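Local coordinates for SnoaL-like domain protein (Mycobacterium hassiacum, PDB 6P44), which probably catalyses, as a steroid Delta-isomerase, the shift of a ring double bond that turns Delta5-3-ketosteroids into their conjugated Delta4 isomers, at residues G21-I26 against A50-Y55; E66-R71 against A78-L83; I96-T101 against M111-T116. The protein carries 1 engineered substitution. All coordinates share one frame; numbering follows the deposited sequence. Where two conformers were deposited one is given.

Contact 1 (G21-I26 against A50-Y55); sequences GQPDEI and AIRGFY
Asp24 OD1 is gripped twice by Arg52, and the two bonds are far from equal. The NE hydrogen makes a short, nearly straight bond, with Arg52 NE 2.6 Å from Asp24 OD1 and an N-H...O angle of 170°, whereas NH2 reaches the same oxygen only weakly. This salt bridge closes the outer side of a packing of two short helices, 23-29 and 48-54, of the NTF2-like (SnoaL) fold. The carboxylate oxygen lies almost in the guanidinium plane but is met on its anti side, with the donor tilted well out of the carboxylate plane, and the two flat groups are turned 47° apart. Arg52 gets there because its chain leaves anti to the backbone N (chi1 173°) and then bends at chi2, swinging the guanidinium back across the first turn of helix 23-29. Pro23 covers one face: its CB stands 3.6 Å from the guanidinium plane, over the centre, so that an apolar ring covers that side while the anion holds the edge. Glu59 forms a second salt bridge with Arg52 NH2, which should further restrict rotation of the group.

Deeper in, the contact is mostly apolar. Pro23 CB also touches Tyr55, lying 4.0 Å from Tyr55 CB and 3.4 Å from Tyr55 O. The Tyr55 ring descends past Ile26 at about a right angle, and its hydroxyl hydrogen-bonds to those of Tyr14 and Tyr30, a tyrosine network as in bacterial ketosteroid isomerases; Tyr14 in turn binds the dinitrophenol. The packing that backs this ring is a CH-pi contact: Ile26 CG2 sits 3.6 Å from the centroid of the Tyr55 ring, nearly on its normal.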
# COMPACT_ATOMS: atom_id res chain seq x y z
N GLY B 21 13.63 -17.84 -7.53
CA GLY B 21 14.31 -18.22 -6.32
C GLY B 21 15.74 -17.70 -6.29
O GLY B 21 16.66 -18.48 -6.05
N GLN B 22 15.93 -16.41 -6.53
CA GLN B 22 17.26 -15.81 -6.68
C GLN B 22 17.45 -14.71 -5.64
O GLN B 22 17.36 -13.51 -5.97
CB GLN B 22 17.45 -15.27 -8.10
CG GLN B 22 17.55 -16.35 -9.16
CD GLN B 22 17.71 -15.77 -10.56
OE1 GLN B 22 17.07 -14.78 -10.92
NE2 GLN B 22 18.56 -16.39 -11.36
N PRO B 23 17.74 -15.07 -4.39
CA PRO B 23 17.89 -14.03 -3.35
C PRO B 23 19.04 -13.07 -3.58
O PRO B 23 18.94 -11.92 -3.15
CB PRO B 23 18.09 -14.84 -2.07
CG PRO B 23 18.46 -16.21 -2.51
CD PRO B 23 17.82 -16.42 -3.84
N ASP B 24 20.14 -13.51 -4.21
CA ASP B 24 21.22 -12.57 -4.48
C ASP B 24 20.75 -11.47 -5.41
O ASP B 24 21.03 -10.29 -5.19
CB ASP B 24 22.43 -13.28 -5.11
CG ASP B 24 23.20 -14.16 -4.12
OD1 ASP B 24 23.11 -13.94 -2.89
OD2 ASP B 24 23.93 -15.06 -4.60
N GLU B 25 20.01 -11.84 -6.46
CA GLU B 25 19.51 -10.85 -7.40
C GLU B 25 18.44 -9.96 -6.77
O GLU B 25 18.33 -8.78 -7.12
CB GLU B 25 18.99 -11.55 -8.66
CG GLU B 25 20.07 -12.11 -9.58
CD GLU B 25 20.89 -13.23 -8.95
OE1 GLU B 25 20.52 -13.71 -7.86
OE2 GLU B 25 21.91 -13.63 -9.55
N ILE B 26 17.65 -10.50 -5.85
CA ILE B 26 16.69 -9.67 -5.12
C ILE B 26 17.43 -8.64 -4.30
O ILE B 26 17.12 -7.45 -4.33
CB ILE B 26 15.80 -10.55 -4.22
CG1 ILE B 26 14.86 -11.41 -5.06
CG2 ILE B 26 15.03 -9.65 -3.27
CD1 ILE B 26 14.14 -12.49 -4.27
N ALA B 50 21.01 -7.90 6.12
CA ALA B 50 19.83 -8.48 6.77
C ALA B 50 18.77 -8.86 5.74
O ALA B 50 18.10 -9.88 5.88
CB ALA B 50 19.25 -7.49 7.78
N ILE B 51 18.60 -8.03 4.72
CA ILE B 51 17.62 -8.32 3.67
C ILE B 51 18.01 -9.57 2.89
O ILE B 51 17.17 -10.44 2.63
CB ILE B 51 17.43 -7.08 2.78
CG1 ILE B 51 16.73 -5.98 3.58
CG2 ILE B 51 16.66 -7.44 1.52
CD1 ILE B 51 16.75 -4.60 2.92
N ARG B 52 19.29 -9.70 2.52
CA ARG B 52 19.71 -10.91 1.83
C ARG B 52 19.44 -12.15 2.68
O ARG B 52 18.99 -13.18 2.18
CB ARG B 52 21.18 -10.81 1.43
CG ARG B 52 21.75 -12.09 0.85
CD ARG B 52 20.97 -12.60 -0.36
NE ARG B 52 21.53 -13.84 -0.88
CZ ARG B 52 21.34 -15.04 -0.33
NH1 ARG B 52 20.60 -15.19 0.77
NH2 ARG B 52 21.91 -16.10 -0.88
N GLY B 53 19.72 -12.07 3.98
CA GLY B 53 19.46 -13.21 4.84
C GLY B 53 17.99 -13.56 4.87
O GLY B 53 17.60 -14.73 4.83
N PHE B 54 17.14 -12.53 4.97
CA PHE B 54 15.69 -12.75 4.99
C PHE B 54 15.24 -13.54 3.77
O PHE B 54 14.48 -14.50 3.88
CB PHE B 54 14.98 -11.40 5.04
CG PHE B 54 13.48 -11.49 4.87
CD1 PHE B 54 12.67 -11.82 5.94
CD2 PHE B 54 12.89 -11.26 3.64
CE1 PHE B 54 11.29 -11.92 5.79
CE2 PHE B 54 11.51 -11.35 3.48
CZ PHE B 54 10.71 -11.68 4.56
N TYR B 55 15.69 -13.13 2.58
CA TYR B 55 15.26 -13.78 1.35
C TYR B 55 15.96 -15.11 1.10
O TYR B 55 15.65 -15.78 0.10
CB TYR B 55 15.50 -12.85 0.17
CG TYR B 55 14.48 -11.74 0.02
CD1 TYR B 55 13.22 -11.99 -0.51
CD2 TYR B 55 14.79 -10.44 0.36
CE1 TYR B 55 12.29 -10.98 -0.66
CE2 TYR B 55 13.87 -9.42 0.21
CZ TYR B 55 12.64 -9.69 -0.31
OH TYR B 55 11.74 -8.68 -0.47

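Contact 2 (E66-R71 against A78-L83); sequences EVKTLR and AFYWTL. With DNX (3,4-dinitrophenol), chain H; GAI (guanidine), chain G.
Glu66 and Thr82 open a ladder of backbone hydrogen bonds that joins 66-71 to 78-83 as an antiparallel hairpin at one end of the sheet. Glu66 and Thr82 bond reciprocally, as do Arg71 and Ala78. Between them, Tyr80 O accepts from both Lys68 N (2.8 Å) and Thr69 N (3.2 Å), which makes a classic beta bulge where the chain turns a corner; Tyr80 N returns a bond to Thr69 O.

Among polar side chains, a water spans the Glu66-Thr82 pair, 2.6 Å from Glu66 OE1, to which it donates, and 2.6 Å from Thr82 OG1. On the same face Arg71 grips Thr69 OG1 side-on with NE (2.9 Å) and NH2, the oxygen lying in the guanidinium plane. Arg71 NH2 also forms a salt bridge with Asp95 of the second subunit, whose carboxylate binds the guanidine molecule as well.

Apolar contacts divide between the two faces. In the conformer described, Lys68 CD lies over the Tyr80 ring, offset toward the rim and 4.0 Å from its centroid, a CH-pi contact made side by side. Tyr80 OH continues to Asp95 of its own chain, and its ring meets Tyr80 of the second subunit. On the other face Leu70 CG packs 4.1 Å from Phe79 CB. Trp81 CG is set between the backbone N and the carbonyl carbon (chi1 62°), turning the indole away from the partner strand and presenting its edge to the ligand, with Trp81 CZ2 3.5 Å from dinitrophenol O1.

One hairpin thus keeps two chemistries apart: Thr69, Arg71 and Tyr80 face the second subunit, Arg71 and Tyr80 each pairing with an Asp95, while mostly apolar surface, with Trp81 NE1 satisfied by Ser98, gives the pocket a setting that would probably strengthen the hydrogen bond between the phenolic ligand and Tyr14.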
# COMPACT_ATOMS: atom_id res chain seq x y z
N GLU B 66 2.01 -13.10 -10.52
CA GLU B 66 1.08 -12.42 -11.42
C GLU B 66 0.74 -11.06 -10.83
O GLU B 66 0.34 -10.96 -9.67
CB GLU B 66 -0.21 -13.23 -11.59
CG GLU B 66 -1.20 -12.59 -12.57
CD GLU B 66 -2.55 -13.28 -12.62
OE1 GLU B 66 -2.64 -14.49 -12.34
OE2 GLU B 66 -3.54 -12.59 -12.97
N VAL B 67 0.89 -10.00 -11.64
CA VAL B 67 0.52 -8.66 -11.21
C VAL B 67 -0.93 -8.43 -11.59
O VAL B 67 -1.29 -8.53 -12.77
CB VAL B 67 1.43 -7.60 -11.85
CG1 VAL B 67 0.93 -6.19 -11.53
CG2 VAL B 67 2.85 -7.79 -11.38
N LYS B 68 -1.77 -8.12 -10.60
CA LYS B 68 -3.17 -7.79 -10.85
C LYS B 68 -3.36 -6.31 -11.18
O LYS B 68 -4.14 -5.97 -12.08
CB LYS B 68 -4.03 -8.19 -9.65
CG LYS B 68 -4.02 -9.69 -9.36
CD LYS B 68 -4.76 -10.04 -8.07
CE LYS B 68 -6.25 -9.74 -8.17
NZ LYS B 68 -6.92 -10.63 -9.15
N THR B 69 -2.66 -5.44 -10.47
CA THR B 69 -2.64 -4.03 -10.81
C THR B 69 -1.42 -3.42 -10.15
O THR B 69 -0.99 -3.84 -9.06
CB THR B 69 -3.94 -3.31 -10.38
OG1 THR B 69 -3.89 -1.94 -10.78
CG2 THR B 69 -4.16 -3.40 -8.89
N LEU B 70 -0.85 -2.42 -10.82
CA LEU B 70 0.36 -1.77 -10.37
C LEU B 70 0.23 -0.28 -10.64
O LEU B 70 -0.21 0.12 -11.73
CB LEU B 70 1.58 -2.34 -11.11
CG LEU B 70 2.95 -1.77 -10.73
CD1 LEU B 70 4.00 -2.85 -10.88
CD2 LEU B 70 3.33 -0.58 -11.58
N ARG B 71 0.58 0.54 -9.66
CA ARG B 71 0.50 1.99 -9.77
C ARG B 71 1.83 2.59 -9.34
O ARG B 71 2.14 2.62 -8.13
CB ARG B 71 -0.65 2.57 -8.93
CG ARG B 71 -2.05 2.11 -9.37
CD ARG B 71 -2.63 1.07 -8.46
NE ARG B 71 -3.77 0.34 -9.02
CZ ARG B 71 -5.06 0.63 -8.84
NH1 ARG B 71 -5.44 1.66 -8.11
NH2 ARG B 71 -5.99 -0.13 -9.41
N ALA B 78 2.78 0.93 -5.72
CA ALA B 78 1.86 0.04 -5.01
C ALA B 78 1.39 -1.00 -6.00
O ALA B 78 1.03 -0.67 -7.13
CB ALA B 78 0.65 0.79 -4.46
N PHE B 79 1.42 -2.27 -5.59
CA PHE B 79 1.05 -3.34 -6.50
C PHE B 79 0.31 -4.44 -5.76
O PHE B 79 0.64 -4.77 -4.62
CB PHE B 79 2.21 -3.88 -7.34
CG PHE B 79 3.46 -4.28 -6.58
CD1 PHE B 79 4.30 -3.34 -5.98
CD2 PHE B 79 3.82 -5.61 -6.51
CE1 PHE B 79 5.47 -3.74 -5.33
CE2 PHE B 79 4.98 -6.01 -5.85
CZ PHE B 79 5.80 -5.07 -5.28
N TYR B 80 -0.71 -4.96 -6.42
CA TYR B 80 -1.53 -6.06 -5.91
C TYR B 80 -1.24 -7.25 -6.82
O TYR B 80 -1.33 -7.13 -8.05
CB TYR B 80 -3.00 -5.63 -5.99
CG TYR B 80 -4.02 -6.59 -5.43
CD1 TYR B 80 -3.75 -7.44 -4.37
CD2 TYR B 80 -5.29 -6.66 -6.00
CE1 TYR B 80 -4.71 -8.31 -3.87
CE2 TYR B 80 -6.25 -7.52 -5.51
CZ TYR B 80 -5.95 -8.34 -4.45
OH TYR B 80 -6.92 -9.22 -3.97
N TRP B 81 -0.79 -8.35 -6.22
CA TRP B 81 -0.17 -9.42 -6.99
C TRP B 81 -0.37 -10.75 -6.29
O TRP B 81 -0.76 -10.82 -5.12
CB TRP B 81 1.31 -9.14 -7.22
CG TRP B 81 2.15 -9.05 -5.99
CD1 TRP B 81 2.14 -8.05 -5.05
CD2 TRP B 81 3.15 -9.98 -5.57
NE1 TRP B 81 3.07 -8.30 -4.08
CE2 TRP B 81 3.72 -9.47 -4.38
CE3 TRP B 81 3.65 -11.18 -6.09
CZ2 TRP B 81 4.74 -10.14 -3.70
CZ3 TRP B 81 4.65 -11.84 -5.41
CH2 TRP B 81 5.20 -11.32 -4.24
N THR B 82 -0.14 -11.83 -7.04
CA THR B 82 -0.23 -13.17 -6.48
C THR B 82 1.11 -13.89 -6.60
O THR B 82 1.85 -13.72 -7.58
CB THR B 82 -1.32 -14.01 -7.15
OG1 THR B 82 -0.96 -14.29 -8.50
CG2 THR B 82 -2.64 -13.30 -7.12
N LEU B 83 1.40 -14.68 -5.58
CA LEU B 83 2.58 -15.53 -5.51
C LEU B 83 2.09 -16.96 -5.38
O LEU B 83 1.41 -17.29 -4.40
CB LEU B 83 3.40 -15.16 -4.28
CG LEU B 83 4.66 -15.97 -3.98
CD1 LEU B 83 5.61 -15.93 -5.14
CD2 LEU B 83 5.36 -15.43 -2.72
C1 DNX H . 7.16 -10.62 -0.96
C2 DNX H . 8.02 -11.71 -1.04
C3 DNX H . 7.71 -12.86 -0.34
N3 DNX H . 8.66 -13.96 -0.44
C4 DNX H . 6.55 -12.94 0.42
N4 DNX H . 6.20 -14.13 1.18
C5 DNX H . 5.69 -11.86 0.49
C6 DNX H . 6.00 -10.70 -0.20
O1 DNX H . 7.47 -9.49 -1.64
O31 DNX H . 9.59 -13.99 0.35
O32 DNX H . 8.50 -14.79 -1.32
O41 DNX H . 5.67 -13.99 2.27
O42 DNX H . 6.44 -15.23 0.69
C GAI G . -7.42 -0.83 -12.92
N1 GAI G . -6.93 -1.73 -12.03
N2 GAI G . -6.60 -0.52 -13.97
N3 GAI G . -8.60 -0.30 -12.81
O HOH W 1 -2.93 -15.30 -9.90

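Contact 3 (I96-T101 against M111-T116); sequences IISVMT and MKAYWT. With DNX (3,4-dinitrophenol), chain H.
Tyr114 N donates to Ile97 O at 2.7 Å, the shortest of four backbone bonds that tie 96-101 to 111-116. Ile97 N answers with a longer bond to Tyr114 O (3.3 Å), and Val99 and Lys112 form the next reciprocal pair. The two strands make an antiparallel hairpin in the middle of the curved sheet of the NTF2-like fold, and its two faces serve different ends.

Toward the second subunit stand Val99, Lys112, Ile97 and Tyr114. Ile97 O lies near the plane of the Tyr114 ring, at its edge and 3.3 Å from Tyr114 CD1. Tyr114 OH and Lys112 NZ both find Glu76 of the second subunit, by hydrogen bond and salt bridge respectively, while Val99 packs on Tyr114 and Ile97 on Arg71 of that same subunit.

The opposite face lines the dinitrophenol pocket, where Ala113 CB packs 4.0 Å from ligand C6. Just beyond the strand, Trp115 adds to the pocket: its NE1 bonds to the engineered Asn38, and Trp115 CZ2 comes 3.3 Å from nitro oxygen O41.

The two methionines cross each other at the end nearer the hairpin turn. Met100 stays extended beyond CG and lays its methyl against the side chain of Met111, Met100 CE being 3.7 Å from Met111 CG. Met111 instead bends at chi2 (-86°) and again at chi3, which carries Met111 CE to within 3.7 Å of ligand O1.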
# COMPACT_ATOMS: atom_id res chain seq x y z
N ILE B 96 -1.42 -10.59 -2.30
CA ILE B 96 -0.56 -9.65 -1.57
C ILE B 96 -0.77 -8.23 -2.09
O ILE B 96 -0.83 -8.01 -3.30
CB ILE B 96 0.92 -10.06 -1.75
CG1 ILE B 96 1.15 -11.51 -1.30
CG2 ILE B 96 1.85 -9.10 -0.99
CD1 ILE B 96 2.38 -12.15 -1.92
N ILE B 97 -0.84 -7.26 -1.17
CA ILE B 97 -0.70 -5.84 -1.49
C ILE B 97 0.68 -5.41 -1.00
O ILE B 97 1.00 -5.58 0.18
CB ILE B 97 -1.79 -4.96 -0.84
CG1 ILE B 97 -3.18 -5.33 -1.35
CG2 ILE B 97 -1.51 -3.48 -1.10
CD1 ILE B 97 -4.31 -4.66 -0.61
N SER B 98 1.47 -4.84 -1.90
CA SER B 98 2.82 -4.41 -1.58
C SER B 98 3.01 -2.94 -1.95
O SER B 98 2.43 -2.44 -2.91
CB SER B 98 3.85 -5.20 -2.35
OG SER B 98 3.83 -6.55 -1.94
N VAL B 99 3.86 -2.26 -1.18
CA VAL B 99 4.31 -0.91 -1.52
C VAL B 99 5.83 -0.88 -1.42
O VAL B 99 6.40 -1.26 -0.39
CB VAL B 99 3.70 0.15 -0.58
CG1 VAL B 99 4.27 1.53 -0.88
CG2 VAL B 99 2.19 0.18 -0.72
N MET B 100 6.46 -0.40 -2.48
CA MET B 100 7.89 -0.12 -2.48
C MET B 100 8.12 1.37 -2.73
O MET B 100 7.36 2.03 -3.44
CB MET B 100 8.61 -0.92 -3.56
CG MET B 100 8.74 -2.39 -3.20
SD MET B 100 9.55 -3.30 -4.54
CE MET B 100 9.84 -4.87 -3.72
N THR B 101 9.18 1.90 -2.13
CA THR B 101 9.65 3.24 -2.42
C THR B 101 11.09 3.16 -2.88
O THR B 101 11.79 2.18 -2.58
CB THR B 101 9.52 4.19 -1.22
OG1 THR B 101 10.50 3.87 -0.24
CG2 THR B 101 8.12 4.13 -0.61
N MET B 111 10.35 -1.65 1.42
CA MET B 111 9.27 -2.52 0.97
C MET B 111 8.40 -2.85 2.18
O MET B 111 8.90 -3.08 3.28
CB MET B 111 9.82 -3.81 0.35
CG MET B 111 8.75 -4.75 -0.18
SD MET B 111 8.09 -5.88 1.08
CE MET B 111 9.12 -7.31 0.78
N LYS B 112 7.09 -2.86 1.95
CA LYS B 112 6.09 -3.27 2.92
C LYS B 112 5.13 -4.21 2.22
O LYS B 112 4.69 -3.93 1.10
CB LYS B 112 5.34 -2.06 3.50
CG LYS B 112 6.14 -1.27 4.49
CD LYS B 112 5.34 -0.13 5.10
CE LYS B 112 6.15 0.52 6.20
NZ LYS B 112 5.43 1.65 6.83
N ALA B 113 4.81 -5.33 2.86
CA ALA B 113 3.89 -6.33 2.31
C ALA B 113 2.72 -6.55 3.26
O ALA B 113 2.92 -6.79 4.46
CB ALA B 113 4.63 -7.65 2.02
N TYR B 114 1.51 -6.48 2.72
CA TYR B 114 0.28 -6.57 3.51
C TYR B 114 -0.48 -7.82 3.10
O TYR B 114 -1.09 -7.86 2.02
CB TYR B 114 -0.59 -5.33 3.29
CG TYR B 114 0.06 -3.99 3.61
CD1 TYR B 114 0.90 -3.38 2.69
CD2 TYR B 114 -0.20 -3.33 4.79
CE1 TYR B 114 1.48 -2.16 2.95
CE2 TYR B 114 0.36 -2.08 5.06
CZ TYR B 114 1.21 -1.51 4.13
OH TYR B 114 1.83 -0.32 4.35
N TRP B 115 -0.44 -8.84 3.96
CA TRP B 115 -1.08 -10.13 3.74
C TRP B 115 -1.07 -10.84 5.08
O TRP B 115 -0.31 -10.48 5.98
CB TRP B 115 -0.32 -10.96 2.68
CG TRP B 115 1.07 -11.30 3.14
CD1 TRP B 115 2.18 -10.50 3.02
CD2 TRP B 115 1.50 -12.48 3.83
NE1 TRP B 115 3.26 -11.11 3.59
CE2 TRP B 115 2.88 -12.32 4.09
CE3 TRP B 115 0.86 -13.65 4.25
CZ2 TRP B 115 3.62 -13.30 4.75
CZ3 TRP B 115 1.60 -14.60 4.90
CH2 TRP B 115 2.97 -14.42 5.14
N THR B 116 -1.93 -11.84 5.19
CA THR B 116 -1.93 -12.80 6.30
C THR B 116 -2.29 -14.16 5.73
O THR B 116 -2.62 -14.27 4.55
CB THR B 116 -2.97 -12.47 7.38
OG1 THR B 116 -4.25 -12.92 6.93
CG2 THR B 116 -3.04 -10.99 7.72
C1 DNX H . 7.16 -10.62 -0.96
C2 DNX H . 8.02 -11.71 -1.04
C3 DNX H . 7.71 -12.86 -0.34
N3 DNX H . 8.66 -13.96 -0.44
C4 DNX H . 6.55 -12.94 0.42
N4 DNX H . 6.20 -14.13 1.18
C5 DNX H . 5.69 -11.86 0.49
C6 DNX H . 6.00 -10.70 -0.20
O1 DNX H . 7.47 -9.49 -1.64
O31 DNX H . 9.59 -13.99 0.35
O32 DNX H . 8.50 -14.79 -1.32
O41 DNX H . 5.67 -13.99 2.27
O42 DNX H . 6.44 -15.23 0.69

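Overall arrangement
Contacts 2 and 3 are successive hairpins of one sheet, their centres 10 Å apart, joined where strands 76-85 and 92-102 lie side by side: Phe79 O is 2.8 Å from Ser98 N. Both touch the second subunit with one face and dinitrophenol with the other. Contact 1 lies across the chain's centre, about 16 Å from contact 3 and 20 Å from contact 2, centre to centre, and does not touch contact 2. It meets contact 3 where Tyr55 OH packs 3.2 Å from Met111 CE, and the Tyr55 side chain comes within about 4 Å of the ligand. The pocket is therefore enclosed between sheet and helices, consistent with a buried steroid-binding site.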